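Local coordinates for protein Maltose/maltodextrin transport permease homologue (Bdellovibrio bacteriovorus HD100, PDB 6FFL) that binds maltotriose through its MalE domain, the solute-binding part of a protein that continues into a MalF permease and probably transports maltose and maltodextrins, at residues A[191-194]-A[195-199]; A[323-326]-A[327-330]. All coordinates share one frame; numbering follows the deposited sequence.

Contact 1 (A[191-194]-A[195-199]); sequences TALK and DTFQF
In the opening turns of helix 191-205, L193 meets F197 one turn further on, within the usual ladder of i to i+4 bonds. The leucine branch lies over a face of the phenyl ring: its CG is 4.0 Å from the F197 ring centroid and 23° off the ring normal, which qualifies as a CH-pi contact. With L193 CG anti to the backbone N (chi1 -176°), the side chain runs on toward F197, and CD1 comes within 3.6 Å of F197 CE1. L193 O occupies the same face, displaced toward the rim, while accepting the F197 N-H at 2.9 Å in a practically straight bond (178°).

T196 grips the preceding turn twice. A192 O takes T196 N at 2.9 Å and also T196 OG1, the two donors approaching from opposite faces of the carbonyl plane; OG1 can do this because it stands beside the backbone N of T196. A buried hydroxyl is thereby satisfied within its own helix.

On the more exposed side, K194 bends at chi3 and again at chi4, bringing NZ to 3.2 Å from D195 OD1 in a salt bridge between sequence neighbours. Its CG also packs 3.9 Å from Q198 CD, while the backbone bond from Q198 N to K194 O continues the ladder.

F170, I171 and F174 cover the A192 and T196 side of the helix, whereas F197 stacks with Y358 and touches P368 and A371. A192, L193, T196 and F197 thus face neighbouring elements and the charged pair lies nearer solvent, the division typical of an amphipathic alpha-helix packed into a lobe of a solute-binding protein.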
loop_
_atom_site.group_PDB
_atom_site.type_symbol
_atom_site.label_atom_id
_atom_site.label_comp_id
_atom_site.label_asym_id
_atom_site.label_seq_id
_atom_site.Cartn_x
_atom_site.Cartn_y
_atom_site.Cartn_z
ATOM N N THR A 191 9.717 0.915 -22.944
ATOM C CA THR A 191 10.687 1.947 -22.602
ATOM C C THR A 191 10.401 2.502 -21.214
ATOM O O THR A 191 11.327 2.789 -20.443
ATOM C CB THR A 191 10.662 3.063 -23.649
ATOM O OG1 THR A 191 11.042 2.528 -24.921
ATOM C CG2 THR A 191 11.625 4.167 -23.273
ATOM N N ALA A 192 9.120 2.627 -20.868
ATOM C CA ALA A 192 8.741 3.198 -19.578
ATOM C C ALA A 192 9.335 2.399 -18.421
ATOM O O ALA A 192 9.884 2.975 -17.474
ATOM C CB ALA A 192 7.219 3.259 -19.462
ATOM N N LEU A 193 9.234 1.068 -18.473
ATOM C CA LEU A 193 9.808 0.292 -17.376
ATOM C C LEU A 193 11.332 0.363 -17.386
ATOM O O LEU A 193 11.956 0.497 -16.326
ATOM C CB LEU A 193 9.334 -1.163 -17.430
ATOM C CG LEU A 193 9.827 -2.003 -16.248
ATOM C CD1 LEU A 193 9.342 -1.440 -14.889
ATOM C CD2 LEU A 193 9.426 -3.476 -16.416
ATOM N N LYS A 194 11.956 0.269 -18.566
ATOM C CA LYS A 194 13.408 0.430 -18.633
ATOM C C LYS A 194 13.828 1.769 -18.035
ATOM O O LYS A 194 14.771 1.837 -17.233
ATOM C CB LYS A 194 13.886 0.312 -20.081
ATOM C CG LYS A 194 15.389 0.530 -20.263
ATOM C CD LYS A 194 15.725 0.755 -21.727
ATOM C CE LYS A 194 15.027 1.999 -22.260
ATOM N NZ LYS A 194 15.958 3.153 -22.377
ATOM N N ASP A 195 13.111 2.842 -18.391
ATOM C CA ASP A 195 13.455 4.178 -17.908
ATOM C C ASP A 195 13.255 4.289 -16.398
ATOM O O ASP A 195 14.018 4.985 -15.711
ATOM C CB ASP A 195 12.611 5.236 -18.630
ATOM C CG ASP A 195 13.094 5.522 -20.054
ATOM O OD1 ASP A 195 14.184 5.056 -20.447
ATOM O OD2 ASP A 195 12.367 6.227 -20.783
ATOM N N THR A 196 12.227 3.620 -15.870
ATOM C CA THR A 196 12.008 3.584 -14.425
ATOM C C THR A 196 13.164 2.894 -13.715
ATOM O O THR A 196 13.684 3.391 -12.707
ATOM C CB THR A 196 10.691 2.857 -14.117
ATOM O OG1 THR A 196 9.595 3.599 -14.670
ATOM C CG2 THR A 196 10.487 2.740 -12.617
ATOM N N PHE A 197 13.550 1.716 -14.210
ATOM C CA PHE A 197 14.731 1.034 -13.698
ATOM C C PHE A 197 15.944 1.950 -13.717
ATOM O O PHE A 197 16.708 2.007 -12.743
ATOM C CB PHE A 197 15.029 -0.216 -14.530
ATOM C CG PHE A 197 14.072 -1.353 -14.306
ATOM C CD1 PHE A 197 13.174 -1.343 -13.249
ATOM C CD2 PHE A 197 14.059 -2.433 -15.181
ATOM C CE1 PHE A 197 12.306 -2.407 -13.045
ATOM C CE2 PHE A 197 13.183 -3.500 -14.992
ATOM C CZ PHE A 197 12.299 -3.478 -13.917
ATOM N N GLN A 198 16.148 2.671 -14.824
ATOM C CA GLN A 198 17.348 3.497 -14.928
ATOM C C GLN A 198 17.267 4.721 -14.033
ATOM O O GLN A 198 18.300 5.163 -13.510
ATOM C CB GLN A 198 17.600 3.907 -16.383
ATOM C CG GLN A 198 17.618 2.723 -17.344
ATOM C CD GLN A 198 18.000 3.087 -18.774
ATOM O OE1 GLN A 198 18.971 2.556 -19.320
ATOM N NE2 GLN A 198 17.233 3.986 -19.387
ATOM N N PHE A 199 16.068 5.286 -13.868
ATOM C CA PHE A 199 15.894 6.466 -13.021
ATOM C C PHE A 199 16.322 6.170 -11.594
ATOM O O PHE A 199 17.049 6.956 -10.972
ATOM C CB PHE A 199 14.429 6.919 -13.069
ATOM C CG PHE A 199 14.110 8.072 -12.153
ATOM C CD1 PHE A 199 14.622 9.340 -12.397
ATOM C CD2 PHE A 199 13.298 7.878 -11.048
ATOM C CE1 PHE A 199 14.324 10.391 -11.557
ATOM C CE2 PHE A 199 12.999 8.929 -10.201
ATOM C CZ PHE A 199 13.507 10.178 -10.454
HETATM O O HOH W 1 15.011 5.130 -23.412
#

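Contact 2 (A[323-326]-A[327-330]); sequences KNNP and LLKI
N325 and L327 are joined by a capping bond from the backbone of L327 to the N325 side chain, at the turn that leads into helix 328-335. The N-H of L327 reaches N325 OD1 at 2.9 Å. It lies 39° out of the amide's carbonyl plane, so the oxygen is met from above. The position of the amide follows from the first torsion: CG stands anti to the backbone N, beside the carbonyl carbon (chi1 178°), and so swings forward along the chain.

The backbone carbonyl of the same asparagine serves the next donor. N325 O accepts from L328 N at 3.3 Å, a long bond that closes a type I beta turn from N325 to L328; the donor stands 54° above the carbonyl plane. N325 therefore satisfies two successive N-H groups, one with its side chain and one with its main chain. P326, between the asparagine and these donors, has no N-H of its own to place.

The amide nitrogen has a partner as well, though a weak one: N325 ND2 makes a weak hydrogen bond to G308 O, while L328 CG packs 3.4 Å from ND2. That leucine branch crosses the asparagine side chain at about a right angle and lies over the same amide face from which L327 N approaches. A water lies between P326 O and I330 N, but both its distances are too short to carry weight.

L327 turns its side chain onto W238, Q242 and I250, and L328 also touches W238, so the turn rests on helix 238-243 and strand 248-251. Side-chain oxygen to the N-H two residues on, overlapping a type I beta turn that starts at the same asparagine, defines an Asx turn, here with a proline in its middle, leading into a helix.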
loop_
_atom_site.group_PDB
_atom_site.type_symbol
_atom_site.label_atom_id
_atom_site.label_comp_id
_atom_site.label_asym_id
_atom_site.label_seq_id
_atom_site.Cartn_x
_atom_site.Cartn_y
_atom_site.Cartn_z
ATOM N N LYS A 323 -12.789 16.510 8.450
ATOM C CA LYS A 323 -12.708 17.855 7.889
ATOM C C LYS A 323 -11.550 18.652 8.472
ATOM O O LYS A 323 -10.975 19.494 7.778
ATOM C CB LYS A 323 -14.019 18.609 8.121
ATOM C CG LYS A 323 -15.201 18.124 7.291
ATOM C CD LYS A 323 -16.449 18.906 7.660
ATOM C CE LYS A 323 -17.607 18.604 6.733
ATOM N NZ LYS A 323 -18.864 19.230 7.247
ATOM N N ASN A 324 -11.185 18.401 9.726
ATOM C CA ASN A 324 -10.141 19.171 10.400
ATOM C C ASN A 324 -8.754 18.558 10.274
ATOM O O ASN A 324 -7.805 19.085 10.859
ATOM C CB ASN A 324 -10.469 19.336 11.885
ATOM C CG ASN A 324 -11.665 20.233 12.118
ATOM O OD1 ASN A 324 -12.088 20.960 11.218
ATOM N ND2 ASN A 324 -12.217 20.187 13.329
ATOM N N ASN A 325 -8.618 17.454 9.560
ATOM C CA ASN A 325 -7.323 16.815 9.391
ATOM C C ASN A 325 -6.542 17.588 8.337
ATOM O O ASN A 325 -6.966 17.634 7.178
ATOM C CB ASN A 325 -7.542 15.358 8.983
ATOM C CG ASN A 325 -6.242 14.592 8.721
ATOM O OD1 ASN A 325 -5.151 15.166 8.596
ATOM N ND2 ASN A 325 -6.368 13.271 8.631
ATOM N N PRO A 326 -5.417 18.219 8.686
ATOM C CA PRO A 326 -4.744 19.095 7.716
ATOM C C PRO A 326 -4.081 18.344 6.566
ATOM O O PRO A 326 -3.705 18.977 5.574
ATOM C CB PRO A 326 -3.712 19.839 8.576
ATOM C CG PRO A 326 -3.438 18.921 9.722
ATOM C CD PRO A 326 -4.742 18.213 9.998
ATOM N N LEU A 327 -3.936 17.024 6.657
ATOM C CA LEU A 327 -3.336 16.265 5.572
ATOM C C LEU A 327 -4.325 15.931 4.462
ATOM O O LEU A 327 -3.900 15.631 3.342
ATOM C CB LEU A 327 -2.754 14.950 6.104
ATOM C CG LEU A 327 -1.593 15.026 7.095
ATOM C CD1 LEU A 327 -1.233 13.625 7.570
ATOM C CD2 LEU A 327 -0.378 15.724 6.484
ATOM N N LEU A 328 -5.630 15.932 4.739
ATOM C CA LEU A 328 -6.493 15.240 3.786
ATOM C C LEU A 328 -6.700 16.051 2.502
ATOM O O LEU A 328 -6.874 15.458 1.433
ATOM C CB LEU A 328 -7.815 14.844 4.463
ATOM C CG LEU A 328 -7.732 13.729 5.543
ATOM C CD1 LEU A 328 -9.104 13.407 6.104
ATOM C CD2 LEU A 328 -7.035 12.384 5.118
ATOM N N LYS A 329 -6.596 17.380 2.553
ATOM C CA LYS A 329 -6.735 18.153 1.321
ATOM C C LYS A 329 -5.568 17.920 0.362
ATOM O O LYS A 329 -5.782 17.684 -0.835
ATOM C CB LYS A 329 -6.905 19.640 1.649
ATOM C CG LYS A 329 -7.626 20.447 0.564
ATOM C CD LYS A 329 -8.998 19.850 0.166
ATOM C CE LYS A 329 -9.777 19.213 1.332
ATOM N NZ LYS A 329 -10.694 18.134 0.847
ATOM N N ILE A 330 -4.330 17.954 0.861
ATOM C CA ILE A 330 -3.189 17.639 0.003
ATOM C C ILE A 330 -3.221 16.174 -0.409
ATOM O O ILE A 330 -2.872 15.826 -1.541
ATOM C CB ILE A 330 -1.862 18.003 0.701
ATOM C CG1 ILE A 330 -1.787 19.516 0.932
ATOM C CG2 ILE A 330 -0.672 17.545 -0.139
ATOM C CD1 ILE A 330 -0.441 19.996 1.455
HETATM O O HOH W 2 -4.080 19.013 3.063
#

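How the contacts relate
Running from the N terminus, contact 1 comes first and is complete before contact 2 begins, so the two are in series and neither nest nor cross. Each lies within one unbroken piece of chain: 191-199 forms the first turns of helix 191-205, whereas 323-330 closes the tight turn between helices 320-323 and 328-335. Their centres are 33 Å apart and their nearest atoms about 19 Å, which excludes direct contact. Contact 1 is tied to helices 170-173 and 368-384; contact 2 faces helix 238-243 and strand 248-251. They therefore lie in separate parts of the solute-binding domain, the first partly buried and the second at the surface.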